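Techylectin-5A (Tachypleus tridentatus, PDB 1JC9) recognises acetyl-group-bearing substances on microbial and red-cell surfaces as a secreted, calcium-containing lectin of innate immunity and agglutinates bacteria and erythrocytes. Local coordinates at residues Q93-Y98 with P253-K258; N138-F143 with I156-W161; F143-K148 with R243-Y248; G185-H190 with H220-N225. One frame throughout, in Å; residues are numbered along the deposited sequence.

Contact 1: residues Q93-Y98 with P253-K258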
# COMPACT_ATOMS: atom_id res chain seq x y z
N GLN A 93 -3.67 -0.45 2.69
CA GLN A 93 -3.08 -1.79 2.65
C GLN A 93 -2.58 -2.20 4.02
O GLN A 93 -2.13 -1.36 4.80
CB GLN A 93 -1.90 -1.85 1.66
CG GLN A 93 -1.31 -3.26 1.48
CD GLN A 93 -0.05 -3.52 2.32
OE1 GLN A 93 0.13 -2.93 3.38
NE2 GLN A 93 0.80 -4.42 1.83
N ARG A 94 -2.67 -3.50 4.32
CA ARG A 94 -2.17 -4.02 5.59
C ARG A 94 -1.82 -5.50 5.48
O ARG A 94 -2.52 -6.27 4.83
CB ARG A 94 -3.20 -3.85 6.72
CG ARG A 94 -2.68 -4.36 8.07
CD ARG A 94 -3.73 -4.34 9.18
NE ARG A 94 -4.18 -2.99 9.52
CZ ARG A 94 -5.43 -2.55 9.37
NH1 ARG A 94 -6.35 -3.36 8.87
NH2 ARG A 94 -5.75 -1.31 9.71
N ARG A 95 -0.71 -5.88 6.12
CA ARG A 95 -0.25 -7.27 6.16
C ARG A 95 -0.08 -7.60 7.64
O ARG A 95 0.38 -6.76 8.42
CB ARG A 95 1.09 -7.44 5.44
CG ARG A 95 1.10 -7.09 3.96
CD ARG A 95 -0.00 -7.80 3.19
NE ARG A 95 0.14 -9.26 3.14
CZ ARG A 95 0.98 -9.91 2.34
NH1 ARG A 95 1.78 -9.25 1.50
NH2 ARG A 95 0.99 -11.24 2.35
N GLY A 96 -0.47 -8.80 8.02
CA GLY A 96 -0.35 -9.23 9.41
C GLY A 96 -0.61 -10.71 9.47
O GLY A 96 -0.91 -11.33 8.45
N ASN A 97 -0.50 -11.30 10.66
CA ASN A 97 -0.75 -12.73 10.81
C ASN A 97 -2.22 -12.87 11.22
O ASN A 97 -2.52 -12.94 12.41
CB ASN A 97 0.15 -13.32 11.89
CG ASN A 97 0.22 -14.83 11.82
OD1 ASN A 97 -0.76 -15.50 11.50
ND2 ASN A 97 1.40 -15.39 12.12
N TYR A 98 -3.11 -12.92 10.24
CA TYR A 98 -4.54 -13.01 10.52
C TYR A 98 -5.20 -14.32 10.13
O TYR A 98 -6.42 -14.43 10.17
CB TYR A 98 -5.27 -11.85 9.83
CG TYR A 98 -4.85 -10.49 10.32
CD1 TYR A 98 -5.22 -10.03 11.58
CD2 TYR A 98 -4.06 -9.65 9.52
CE1 TYR A 98 -4.82 -8.78 12.04
CE2 TYR A 98 -3.65 -8.40 9.98
CZ TYR A 98 -4.03 -7.97 11.23
OH TYR A 98 -3.63 -6.73 11.69
N PRO A 253 6.72 -8.96 9.46
CA PRO A 253 5.48 -9.55 9.96
C PRO A 253 4.26 -8.62 9.95
O PRO A 253 3.12 -9.09 9.93
CB PRO A 253 5.86 -10.01 11.36
CG PRO A 253 6.85 -8.98 11.79
CD PRO A 253 7.71 -8.81 10.55
N GLN A 254 4.50 -7.31 9.99
CA GLN A 254 3.39 -6.35 9.98
C GLN A 254 3.74 -5.06 9.26
O GLN A 254 4.74 -4.43 9.58
CB GLN A 254 2.96 -6.00 11.40
CG GLN A 254 2.30 -7.12 12.16
CD GLN A 254 1.68 -6.63 13.46
OE1 GLN A 254 0.73 -5.84 13.45
NE2 GLN A 254 2.22 -7.09 14.58
N VAL A 255 2.92 -4.68 8.29
CA VAL A 255 3.14 -3.44 7.54
C VAL A 255 1.80 -2.81 7.21
O VAL A 255 0.77 -3.49 7.19
CB VAL A 255 3.91 -3.68 6.21
CG1 VAL A 255 5.21 -4.43 6.48
CG2 VAL A 255 3.05 -4.44 5.23
N GLU A 256 1.81 -1.50 6.97
CA GLU A 256 0.60 -0.77 6.60
C GLU A 256 0.97 0.40 5.70
O GLU A 256 2.01 1.03 5.89
CB GLU A 256 -0.12 -0.19 7.83
CG GLU A 256 -0.69 -1.18 8.82
CD GLU A 256 -1.53 -0.50 9.88
OE1 GLU A 256 -1.28 0.69 10.16
OE2 GLU A 256 -2.44 -1.15 10.44
N MET A 257 0.12 0.67 4.73
CA MET A 257 0.29 1.79 3.81
C MET A 257 -0.95 2.64 4.07
O MET A 257 -2.06 2.12 4.07
CB MET A 257 0.34 1.29 2.37
CG MET A 257 1.59 0.45 2.07
SD MET A 257 1.50 -0.45 0.51
CE MET A 257 1.45 0.90 -0.67
N LYS A 258 -0.75 3.93 4.31
CA LYS A 258 -1.87 4.82 4.60
C LYS A 258 -1.63 6.22 4.06
O LYS A 258 -0.48 6.67 3.97
CB LYS A 258 -2.07 4.87 6.12
CG LYS A 258 -0.83 5.33 6.88
CD LYS A 258 -0.91 5.04 8.38
CE LYS A 258 -0.78 3.56 8.66
NZ LYS A 258 -0.70 3.27 10.12
O HOH W 1 -4.37 0.83 11.33
O HOH W 2 -1.15 -5.94 11.49

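Contact 2: residues N138-F143 with I156-W161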
# COMPACT_ATOMS: atom_id res chain seq x y z
N ASN A 138 -4.35 16.46 -2.99
CA ASN A 138 -2.96 16.06 -2.78
C ASN A 138 -2.71 15.31 -1.48
O ASN A 138 -2.95 15.82 -0.39
CB ASN A 138 -2.05 17.29 -2.89
CG ASN A 138 -0.59 16.91 -3.04
OD1 ASN A 138 -0.26 15.91 -3.67
ND2 ASN A 138 0.29 17.73 -2.48
N TYR A 139 -2.21 14.09 -1.61
CA TYR A 139 -1.93 13.23 -0.46
C TYR A 139 -0.47 12.83 -0.32
O TYR A 139 0.29 12.86 -1.28
CB TYR A 139 -2.73 11.93 -0.54
CG TYR A 139 -4.21 12.05 -0.32
CD1 TYR A 139 -5.06 12.42 -1.37
CD2 TYR A 139 -4.77 11.81 0.93
CE1 TYR A 139 -6.44 12.54 -1.16
CE2 TYR A 139 -6.13 11.93 1.15
CZ TYR A 139 -6.96 12.30 0.10
OH TYR A 139 -8.30 12.42 0.34
N MET A 140 -0.10 12.46 0.90
CA MET A 140 1.23 11.95 1.17
C MET A 140 0.94 10.52 1.62
O MET A 140 -0.13 10.25 2.16
CB MET A 140 1.94 12.73 2.28
CG MET A 140 1.25 12.73 3.63
SD MET A 140 2.30 13.48 4.91
CE MET A 140 2.63 15.07 4.19
N ILE A 141 1.87 9.61 1.38
CA ILE A 141 1.67 8.23 1.80
C ILE A 141 2.66 7.90 2.90
O ILE A 141 3.82 8.32 2.86
CB ILE A 141 1.83 7.23 0.62
CG1 ILE A 141 1.63 5.80 1.13
CG2 ILE A 141 3.21 7.37 -0.01
CD1 ILE A 141 1.59 4.76 0.03
N ARG A 142 2.21 7.16 3.90
CA ARG A 142 3.08 6.77 4.99
C ARG A 142 3.15 5.25 5.08
O ARG A 142 2.13 4.57 5.00
CB ARG A 142 2.58 7.35 6.32
CG ARG A 142 3.34 6.83 7.54
CD ARG A 142 2.92 7.52 8.85
NE ARG A 142 3.51 6.81 9.98
CZ ARG A 142 4.32 7.37 10.88
NH1 ARG A 142 4.65 8.65 10.79
NH2 ARG A 142 4.82 6.63 11.86
N PHE A 143 4.37 4.73 5.23
CA PHE A 143 4.58 3.29 5.38
C PHE A 143 4.96 3.03 6.84
O PHE A 143 5.91 3.62 7.34
CB PHE A 143 5.73 2.78 4.51
CG PHE A 143 5.45 2.80 3.02
CD1 PHE A 143 5.66 3.95 2.27
CD2 PHE A 143 5.00 1.64 2.38
CE1 PHE A 143 5.43 3.95 0.89
CE2 PHE A 143 4.77 1.64 1.01
CZ PHE A 143 4.99 2.79 0.26
N ILE A 156 7.85 8.33 4.70
CA ILE A 156 6.82 9.22 4.20
C ILE A 156 7.22 9.67 2.80
O ILE A 156 8.39 9.94 2.56
CB ILE A 156 6.69 10.49 5.08
CG1 ILE A 156 6.44 10.12 6.54
CG2 ILE A 156 5.58 11.39 4.54
CD1 ILE A 156 5.08 9.56 6.81
N TYR A 157 6.26 9.73 1.89
CA TYR A 157 6.51 10.20 0.54
C TYR A 157 5.41 11.21 0.22
O TYR A 157 4.22 10.90 0.33
CB TYR A 157 6.45 9.07 -0.49
CG TYR A 157 7.58 8.09 -0.38
CD1 TYR A 157 7.52 7.03 0.52
CD2 TYR A 157 8.74 8.24 -1.15
CE1 TYR A 157 8.59 6.14 0.66
CE2 TYR A 157 9.81 7.36 -1.01
CZ TYR A 157 9.73 6.32 -0.11
OH TYR A 157 10.79 5.45 0.03
N GLN A 158 5.81 12.42 -0.16
CA GLN A 158 4.83 13.44 -0.51
C GLN A 158 4.32 13.23 -1.92
O GLN A 158 4.88 12.45 -2.69
CB GLN A 158 5.45 14.83 -0.41
CG GLN A 158 5.75 15.29 0.99
CD GLN A 158 6.01 16.78 1.06
OE1 GLN A 158 5.09 17.59 0.88
NE2 GLN A 158 7.26 17.16 1.30
N ASP A 159 3.24 13.93 -2.24
CA ASP A 159 2.64 13.89 -3.57
C ASP A 159 2.48 12.48 -4.12
O ASP A 159 3.03 12.15 -5.17
CB ASP A 159 3.49 14.72 -4.53
CG ASP A 159 3.84 16.09 -3.97
OD1 ASP A 159 2.97 16.70 -3.30
OD2 ASP A 159 4.97 16.57 -4.19
N PHE A 160 1.73 11.66 -3.40
CA PHE A 160 1.48 10.28 -3.80
C PHE A 160 0.17 10.16 -4.58
O PHE A 160 -0.87 10.63 -4.13
CB PHE A 160 1.40 9.38 -2.57
CG PHE A 160 0.83 8.01 -2.84
CD1 PHE A 160 1.49 7.11 -3.66
CD2 PHE A 160 -0.40 7.64 -2.29
CE1 PHE A 160 0.95 5.86 -3.93
CE2 PHE A 160 -0.95 6.39 -2.56
CZ PHE A 160 -0.27 5.49 -3.39
N TRP A 161 0.23 9.54 -5.75
CA TRP A 161 -0.95 9.30 -6.56
C TRP A 161 -0.64 8.34 -7.69
O TRP A 161 0.52 8.15 -8.05
CB TRP A 161 -1.53 10.61 -7.12
CG TRP A 161 -0.57 11.49 -7.90
CD1 TRP A 161 0.46 12.24 -7.39
CD2 TRP A 161 -0.60 11.75 -9.31
NE1 TRP A 161 1.06 12.96 -8.40
CE2 TRP A 161 0.44 12.67 -9.58
CE3 TRP A 161 -1.40 11.30 -10.37
CZ2 TRP A 161 0.70 13.15 -10.88
CZ3 TRP A 161 -1.15 11.78 -11.66
CH2 TRP A 161 -0.10 12.70 -11.90
O HOH W 3 -2.32 12.87 -4.31

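Contact 3: residues F143-K148 with R243-Y248. With NAG (2-acetamido-2-deoxy-beta-D-glucopyranose), chain B.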
# COMPACT_ATOMS: atom_id res chain seq x y z
N PHE A 143 4.37 4.73 5.23
CA PHE A 143 4.58 3.29 5.38
C PHE A 143 4.96 3.03 6.84
O PHE A 143 5.91 3.62 7.34
CB PHE A 143 5.73 2.78 4.51
CG PHE A 143 5.45 2.80 3.02
CD1 PHE A 143 5.66 3.95 2.27
CD2 PHE A 143 5.00 1.64 2.38
CE1 PHE A 143 5.43 3.95 0.89
CE2 PHE A 143 4.77 1.64 1.01
CZ PHE A 143 4.99 2.79 0.26
N ASP A 144 4.22 2.16 7.52
CA ASP A 144 4.54 1.81 8.89
C ASP A 144 5.00 0.36 8.86
O ASP A 144 4.24 -0.53 8.48
CB ASP A 144 3.33 1.99 9.81
CG ASP A 144 3.13 3.44 10.22
OD1 ASP A 144 4.11 4.07 10.65
OD2 ASP A 144 2.00 3.95 10.11
N LEU A 145 6.25 0.13 9.26
CA LEU A 145 6.84 -1.20 9.25
C LEU A 145 7.26 -1.67 10.64
O LEU A 145 7.73 -0.88 11.47
CB LEU A 145 8.07 -1.20 8.33
CG LEU A 145 7.94 -0.36 7.06
CD1 LEU A 145 9.32 -0.16 6.44
CD2 LEU A 145 7.00 -1.04 6.07
N LYS A 146 7.13 -2.97 10.90
CA LYS A 146 7.50 -3.54 12.18
C LYS A 146 8.12 -4.92 11.97
O LYS A 146 7.62 -5.70 11.16
CB LYS A 146 6.26 -3.65 13.08
CG LYS A 146 6.54 -4.27 14.44
CD LYS A 146 5.25 -4.54 15.22
CE LYS A 146 4.51 -3.26 15.56
NZ LYS A 146 3.27 -3.54 16.33
N ASP A 147 9.20 -5.22 12.69
CA ASP A 147 9.83 -6.54 12.55
C ASP A 147 9.38 -7.47 13.68
O ASP A 147 8.54 -7.09 14.50
CB ASP A 147 11.36 -6.43 12.52
CG ASP A 147 11.96 -5.93 13.82
OD1 ASP A 147 11.34 -6.12 14.89
OD2 ASP A 147 13.07 -5.37 13.78
N LYS A 148 9.94 -8.67 13.73
CA LYS A 148 9.56 -9.65 14.75
C LYS A 148 9.94 -9.28 16.18
O LYS A 148 9.36 -9.81 17.13
CB LYS A 148 10.13 -11.03 14.40
CG LYS A 148 9.69 -11.54 13.04
CD LYS A 148 10.06 -12.99 12.83
CE LYS A 148 9.21 -13.91 13.69
NZ LYS A 148 9.44 -15.34 13.33
N ARG A 243 14.09 -3.39 1.49
CA ARG A 243 15.54 -3.47 1.37
C ARG A 243 16.41 -2.59 2.26
O ARG A 243 17.32 -3.09 2.92
CB ARG A 243 15.94 -3.23 -0.09
CG ARG A 243 17.43 -3.41 -0.34
CD ARG A 243 17.80 -3.01 -1.74
NE ARG A 243 19.22 -3.16 -1.99
CZ ARG A 243 19.80 -3.00 -3.17
NH1 ARG A 243 19.06 -2.67 -4.23
NH2 ARG A 243 21.11 -3.16 -3.30
N ALA A 244 16.13 -1.29 2.29
CA ALA A 244 16.93 -0.37 3.07
C ALA A 244 16.99 -0.66 4.56
O ALA A 244 17.91 -0.22 5.25
CB ALA A 244 16.46 1.06 2.84
N TRP A 245 16.02 -1.41 5.08
CA TRP A 245 16.03 -1.72 6.50
C TRP A 245 16.47 -3.15 6.82
O TRP A 245 17.42 -3.35 7.58
CB TRP A 245 14.65 -1.45 7.11
CG TRP A 245 14.58 -1.69 8.60
CD1 TRP A 245 15.62 -1.60 9.49
CD2 TRP A 245 13.42 -2.02 9.37
NE1 TRP A 245 15.17 -1.87 10.77
CE2 TRP A 245 13.83 -2.13 10.72
CE3 TRP A 245 12.07 -2.24 9.05
CZ2 TRP A 245 12.93 -2.44 11.76
CZ3 TRP A 245 11.18 -2.56 10.08
CH2 TRP A 245 11.62 -2.65 11.42
N LYS A 246 15.80 -4.14 6.23
CA LYS A 246 16.13 -5.54 6.53
C LYS A 246 16.73 -6.37 5.39
O LYS A 246 16.90 -7.58 5.54
CB LYS A 246 14.88 -6.25 7.05
CG LYS A 246 14.32 -5.67 8.34
CD LYS A 246 15.25 -5.95 9.51
CE LYS A 246 14.60 -5.60 10.84
NZ LYS A 246 15.49 -5.93 11.99
N GLY A 247 17.05 -5.75 4.26
CA GLY A 247 17.63 -6.50 3.15
C GLY A 247 16.62 -7.26 2.30
O GLY A 247 15.44 -6.90 2.24
N TYR A 248 17.08 -8.31 1.64
CA TYR A 248 16.21 -9.12 0.78
C TYR A 248 15.85 -10.50 1.34
O TYR A 248 15.24 -11.30 0.63
CB TYR A 248 16.85 -9.31 -0.59
CG TYR A 248 16.76 -8.11 -1.51
CD1 TYR A 248 15.54 -7.47 -1.74
CD2 TYR A 248 17.89 -7.64 -2.19
CE1 TYR A 248 15.44 -6.42 -2.63
CE2 TYR A 248 17.79 -6.59 -3.09
CZ TYR A 248 16.56 -5.98 -3.31
OH TYR A 248 16.45 -4.96 -4.22
C1 NAG B . 18.29 -5.50 -7.41
C2 NAG B . 17.49 -6.73 -8.05
C3 NAG B . 18.52 -7.67 -8.78
C4 NAG B . 19.13 -6.83 -9.88
C5 NAG B . 19.86 -5.60 -9.23
C6 NAG B . 20.48 -4.68 -10.29
C7 NAG B . 15.43 -7.43 -6.98
C8 NAG B . 14.66 -8.16 -5.93
N2 NAG B . 16.82 -7.48 -6.97
O1 NAG B . 17.43 -4.56 -6.69
O3 NAG B . 17.86 -8.78 -9.38
O4 NAG B . 20.11 -7.64 -10.63
O5 NAG B . 18.95 -4.75 -8.45
O6 NAG B . 21.09 -3.62 -9.49
O7 NAG B . 14.78 -6.78 -7.84

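Contact 4: residues G185-H190 with H220-N225. With NAG (2-acetamido-2-deoxy-beta-D-glucopyranose), chain B.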
# COMPACT_ATOMS: atom_id res chain seq x y z
N GLY A 185 11.25 4.71 -3.42
CA GLY A 185 11.64 5.71 -4.40
C GLY A 185 11.93 5.20 -5.81
O GLY A 185 11.51 5.83 -6.78
N ARG A 186 12.62 4.08 -5.92
CA ARG A 186 12.96 3.55 -7.24
C ARG A 186 11.74 3.14 -8.06
O ARG A 186 11.83 2.99 -9.28
CB ARG A 186 13.92 2.36 -7.11
CG ARG A 186 14.68 2.06 -8.40
CD ARG A 186 15.76 1.00 -8.20
NE ARG A 186 15.23 -0.36 -8.15
CZ ARG A 186 15.99 -1.44 -7.96
NH1 ARG A 186 17.30 -1.32 -7.80
NH2 ARG A 186 15.43 -2.65 -7.95
N HIS A 187 10.61 2.97 -7.40
CA HIS A 187 9.39 2.55 -8.08
C HIS A 187 8.62 3.69 -8.74
O HIS A 187 7.72 3.46 -9.54
CB HIS A 187 8.51 1.79 -7.08
CG HIS A 187 9.12 0.51 -6.62
ND1 HIS A 187 9.02 -0.66 -7.35
CD2 HIS A 187 9.93 0.23 -5.57
CE1 HIS A 187 9.74 -1.60 -6.76
NE2 HIS A 187 10.30 -1.08 -5.68
N ASN A 188 8.99 4.92 -8.42
CA ASN A 188 8.33 6.08 -9.00
C ASN A 188 8.30 5.98 -10.52
O ASN A 188 9.29 5.59 -11.14
CB ASN A 188 9.06 7.36 -8.56
CG ASN A 188 8.42 8.63 -9.11
OD1 ASN A 188 7.20 8.75 -9.17
ND2 ASN A 188 9.26 9.58 -9.50
N GLY A 189 7.16 6.32 -11.12
CA GLY A 189 7.02 6.29 -12.57
C GLY A 189 6.88 4.93 -13.25
O GLY A 189 7.06 4.84 -14.46
N HIS A 190 6.55 3.89 -12.50
CA HIS A 190 6.40 2.56 -13.09
C HIS A 190 4.95 2.09 -13.12
O HIS A 190 4.13 2.53 -12.32
CB HIS A 190 7.27 1.56 -12.32
CG HIS A 190 8.73 1.71 -12.60
ND1 HIS A 190 9.35 1.08 -13.65
CD2 HIS A 190 9.68 2.47 -12.00
CE1 HIS A 190 10.62 1.45 -13.69
NE2 HIS A 190 10.84 2.29 -12.70
N HIS A 220 12.61 -4.83 -7.73
CA HIS A 220 12.15 -4.04 -6.58
C HIS A 220 13.16 -3.85 -5.46
O HIS A 220 14.20 -4.51 -5.41
CB HIS A 220 10.91 -4.70 -5.97
CG HIS A 220 11.21 -5.90 -5.13
ND1 HIS A 220 11.85 -5.82 -3.91
CD2 HIS A 220 11.00 -7.22 -5.36
CE1 HIS A 220 12.02 -7.03 -3.42
NE2 HIS A 220 11.51 -7.90 -4.28
N GLU A 221 12.81 -2.94 -4.55
CA GLU A 221 13.59 -2.66 -3.36
C GLU A 221 12.59 -2.81 -2.21
O GLU A 221 12.98 -2.97 -1.05
CB GLU A 221 14.19 -1.26 -3.39
CG GLU A 221 15.22 -1.07 -4.49
CD GLU A 221 16.24 0.01 -4.17
OE1 GLU A 221 15.84 1.15 -3.87
OE2 GLU A 221 17.45 -0.30 -4.21
N SER A 222 11.30 -2.76 -2.54
CA SER A 222 10.22 -2.95 -1.56
C SER A 222 9.21 -3.88 -2.23
O SER A 222 8.95 -3.77 -3.43
CB SER A 222 9.57 -1.62 -1.17
OG SER A 222 9.09 -0.89 -2.28
N ASN A 223 8.64 -4.81 -1.47
CA ASN A 223 7.71 -5.79 -2.02
C ASN A 223 6.65 -6.15 -0.99
O ASN A 223 6.43 -7.32 -0.68
CB ASN A 223 8.52 -7.04 -2.42
CG ASN A 223 7.74 -8.03 -3.26
OD1 ASN A 223 7.09 -7.67 -4.24
ND2 ASN A 223 7.82 -9.31 -2.89
N LEU A 224 5.97 -5.12 -0.47
CA LEU A 224 4.97 -5.30 0.58
C LEU A 224 3.79 -6.22 0.28
O LEU A 224 3.13 -6.69 1.21
CB LEU A 224 4.48 -3.93 1.04
CG LEU A 224 5.32 -3.28 2.15
CD1 LEU A 224 6.80 -3.60 1.99
CD2 LEU A 224 5.08 -1.79 2.16
N ASN A 225 3.51 -6.48 -0.99
CA ASN A 225 2.42 -7.39 -1.33
C ASN A 225 2.96 -8.78 -1.65
O ASN A 225 2.29 -9.58 -2.29
CB ASN A 225 1.62 -6.87 -2.53
CG ASN A 225 0.75 -5.67 -2.19
OD1 ASN A 225 0.38 -5.48 -1.03
ND2 ASN A 225 0.41 -4.88 -3.19
C1 NAG B . 18.29 -5.50 -7.41
C2 NAG B . 17.49 -6.73 -8.05
C3 NAG B . 18.52 -7.67 -8.78
C4 NAG B . 19.13 -6.83 -9.88
C5 NAG B . 19.86 -5.60 -9.23
C6 NAG B . 20.48 -4.68 -10.29
C7 NAG B . 15.43 -7.43 -6.98
C8 NAG B . 14.66 -8.16 -5.93
N2 NAG B . 16.82 -7.48 -6.97
O1 NAG B . 17.43 -4.56 -6.69
O3 NAG B . 17.86 -8.78 -9.38
O4 NAG B . 20.11 -7.64 -10.63
O5 NAG B . 18.95 -4.75 -8.45
O6 NAG B . 21.09 -3.62 -9.49
O7 NAG B . 14.78 -6.78 -7.84
O HOH W 4 14.20 2.98 -3.76

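Contact 1: residues Q93-Y98 with P253-K258
Arg95 faces Val255 and Gln93 faces Met257 as hydrogen-bonded pairs of two antiparallel strands, whose axes come within 4.7 Å of each other at 178°. The backbone bonds run from Arg95 N to Val255 O (3.0 Å), from Val255 N back to Arg95 O, and from Met257 N to Gln93 O (3.0 Å); the return bond from Gln93 N to Met257 O is weak.

The charged contacts lie on the face that carries Arg94 and Glu256, the non-hydrogen-bonded pair between them. The two side chains run alongside each other, and the bend of Arg94 at chi3 (-65°) turns NE onto the anti side of Glu256 OE2 at 2.7 Å, in the guanidinium plane and almost straight at 174°. Water 1 joins Arg94 NH2 to the same oxygen. Lys258 NZ takes the other one, Glu256 OE1, at 2.6 Å, so each carboxylate oxygen meets its own cation, which should hold the group against rotation.

The other face is mostly apolar. Val255 lies alongside Arg95, Val255 CG2 to Arg95 CG at 3.5 Å, and Met257 SD touches Gln93 CB at 3.9 Å. Gln93 OE1 is buried against Val255 CG2 with no hydrogen-bond partner, whereas Gln93 NE2 reaches Asn225 and Arg95 NH1 reaches Gly226 in the loop beyond. Pairing of strands 89-95 and 250-261, distant in sequence, belongs to the central antiparallel sheet of the fibrinogen C-terminal fold.

Contact 2: residues N138-F143 with I156-W161
Ile141 lies at the heart of this contact, its CD1 methyl poised over the centre of the Phe160 ring, 3.9 Å from the centroid and 11° off the normal, a CH-pi contact. With CG1 anti to the backbone N (chi1 179°), the long branch reaches the ring while CG2 turns to Tyr157 CB at 3.7 Å. On the same side of the sheet two aromatic rims meet, where Phe143 CE1 lies 3.7 Å from Tyr157 CD1; the planes stand at 84°, yet neither ring covers the face of the other.

On the opposite face, with Arg142 and Met140, Ile156 bends its CD1 against the aliphatic part of Arg142, reaching CG at 3.3 Å, and sets CG2 beside Met140 SD. The Arg142 guanidinium itself is bound by Asp144.

These side chains are set in register by the beta hairpin of strands 139-146 and 152-162, part of the fibrinogen-type antiparallel sheet. Ile141 and Tyr157 form a hydrogen-bonded pair, Ile141 N to Tyr157 O at 2.9 Å and Tyr157 N to Ile141 O at 3.0 Å. Beyond it the chain turns a corner at Gln158 and Asp159, and Phe160 N comes back to Tyr139 O at 2.8 Å. At the corner Asn138 ND2 donates to Asp159 OD1 at 3.0 Å, in the amide plane and nearly along the C-O axis of the acceptor.

Farther out, Tyr157 OH is held by Asn182 and Phe184 N, and the Phe184 ring makes edge-to-face contacts with both Phe143 and Tyr157. Ile259 of strand 250-261 touches the Phe160 side chain from the neighbouring strand.

Contact 3: residues F143-K148 with R243-Y248
The short helix 243-246 and the residues just after it contribute Arg243 and Tyr248 to the N-acetylglucosamine pocket of this fibrinogen-related lectin; the helix rests on the end of the sheet strand 139-146. Trp245 and Lys246 make the contact. The indole, thrown toward the strand by a CG anti to the backbone N (chi1 -177°), meets Leu145 CB through CZ3 at 3.8 Å, and the backbone N of Lys146 lies at its edge. Trp245 CZ2 comes within 3.6 Å of Asp147 OD2, where the strand runs out.

Lys246 bends at chi2 (-69°), lays CE over one face of the Trp245 ring toward its rim, and delivers NZ to the anti side of Asp147 OD2 at 3.1 Å, a salt bridge with NZ 27° out of the carboxylate plane. The two side chains cross at about a right angle. Asp147 OD1 is taken by the backbone N of Asp151, and Lys246 also has a cation-pi partner in Tyr250.

Gly247 leaves the helix with positive phi, its N bonded to Arg243 O, and leads to Tyr248. On the sugar side Tyr248 CE2 lies over one face of the Arg243 guanidinium, toward its rim, 3.7 Å above the plane. The hydroxyl O1 of N-acetylglucosamine donates to Tyr248 OH at 2.7 Å, while the acetyl methyl C8 approaches one face of the ring, 3.8 Å from Tyr248 CE1. The helix thus meets the strand end and the loop after it through Trp245 and Lys246, and Tyr248, beyond Gly247, offers the sugar an acceptor oxygen and an aromatic face.

Contact 4: residues G185-H190 with H220-N225
Arg186 CG stands anti to the backbone N (chi1 -160°) and the chain bends at chi3 (78°), which carries the guanidinium across Glu221 at about a right angle. Glu221 CG lies over the centre of its flat face, 3.6 Å from Arg186 CZ, and the carboxylate is stacked 20° from parallel. The salt bridge from Arg186 NH1 to Glu221 OE2 is long (3.7 Å) and purely electrostatic, the oxygen lying well out of the guanidinium plane; Arg243 NH1 is the stronger partner of OE2. Water 4 links Arg186 N to Glu221 OE1.

Beside them, the His187 ring presents its edge. His187 CE1 lies 3.4 Å from His220 CB, and His187 NE2 accepts a weak bond from Glu221 N at 3.3 Å. Since His187 ND1 is bonded to the carbonyl of Trp215, both ring nitrogens have partners.

Both loops line the N-acetylglucosamine pocket of the fibrinogen-like domain, in which Arg186 and His220 are implicated in ligand binding. Arg186 NH2 donates to sugar O1 at 3.0 Å, with a weak second bond from NH1. The acetyl oxygen O7 is gripped by the backbone N of His220 at 2.9 Å.

The His220 ring is sandwiched: Asn223 CB covers the centre of one face, and the acetyl methyl C8 lies over the opposite face, toward the rim, 3.6 Å from His220 NE2. Ala237 O fixes that nitrogen, while Ser222 OG, next to His187, is bonded to Ser183 O.

Overall arrangement
Contacts 1, 2 and 3 share one antiparallel sheet, in which strand 139-146 lies between strands 152-162 and 250-261. Contacts 1 and 2 meet where Arg142 N binds Lys258 O (2.7 Å), and contact 1 reaches contact 3 through Lys258 NZ and Asp144 OD2 (2.8 Å). The loops of contact 4 pack on this sheet: Phe143 CD2 touches Leu224 CD2 at 3.4 Å, and Leu224 O accepts from Arg95 NH1 at 2.9 Å. Contacts 3 and 4, centres about 14 Å apart, both contribute to the sugar pocket. A hydrogen bond joins Tyr248 OH to His220 O (2.6 Å), a salt bridge Arg243 NH1 to Glu221 OE2 (2.9 Å), and Cys219 N and Tyr236 OH add bonds to N-acetylglucosamine.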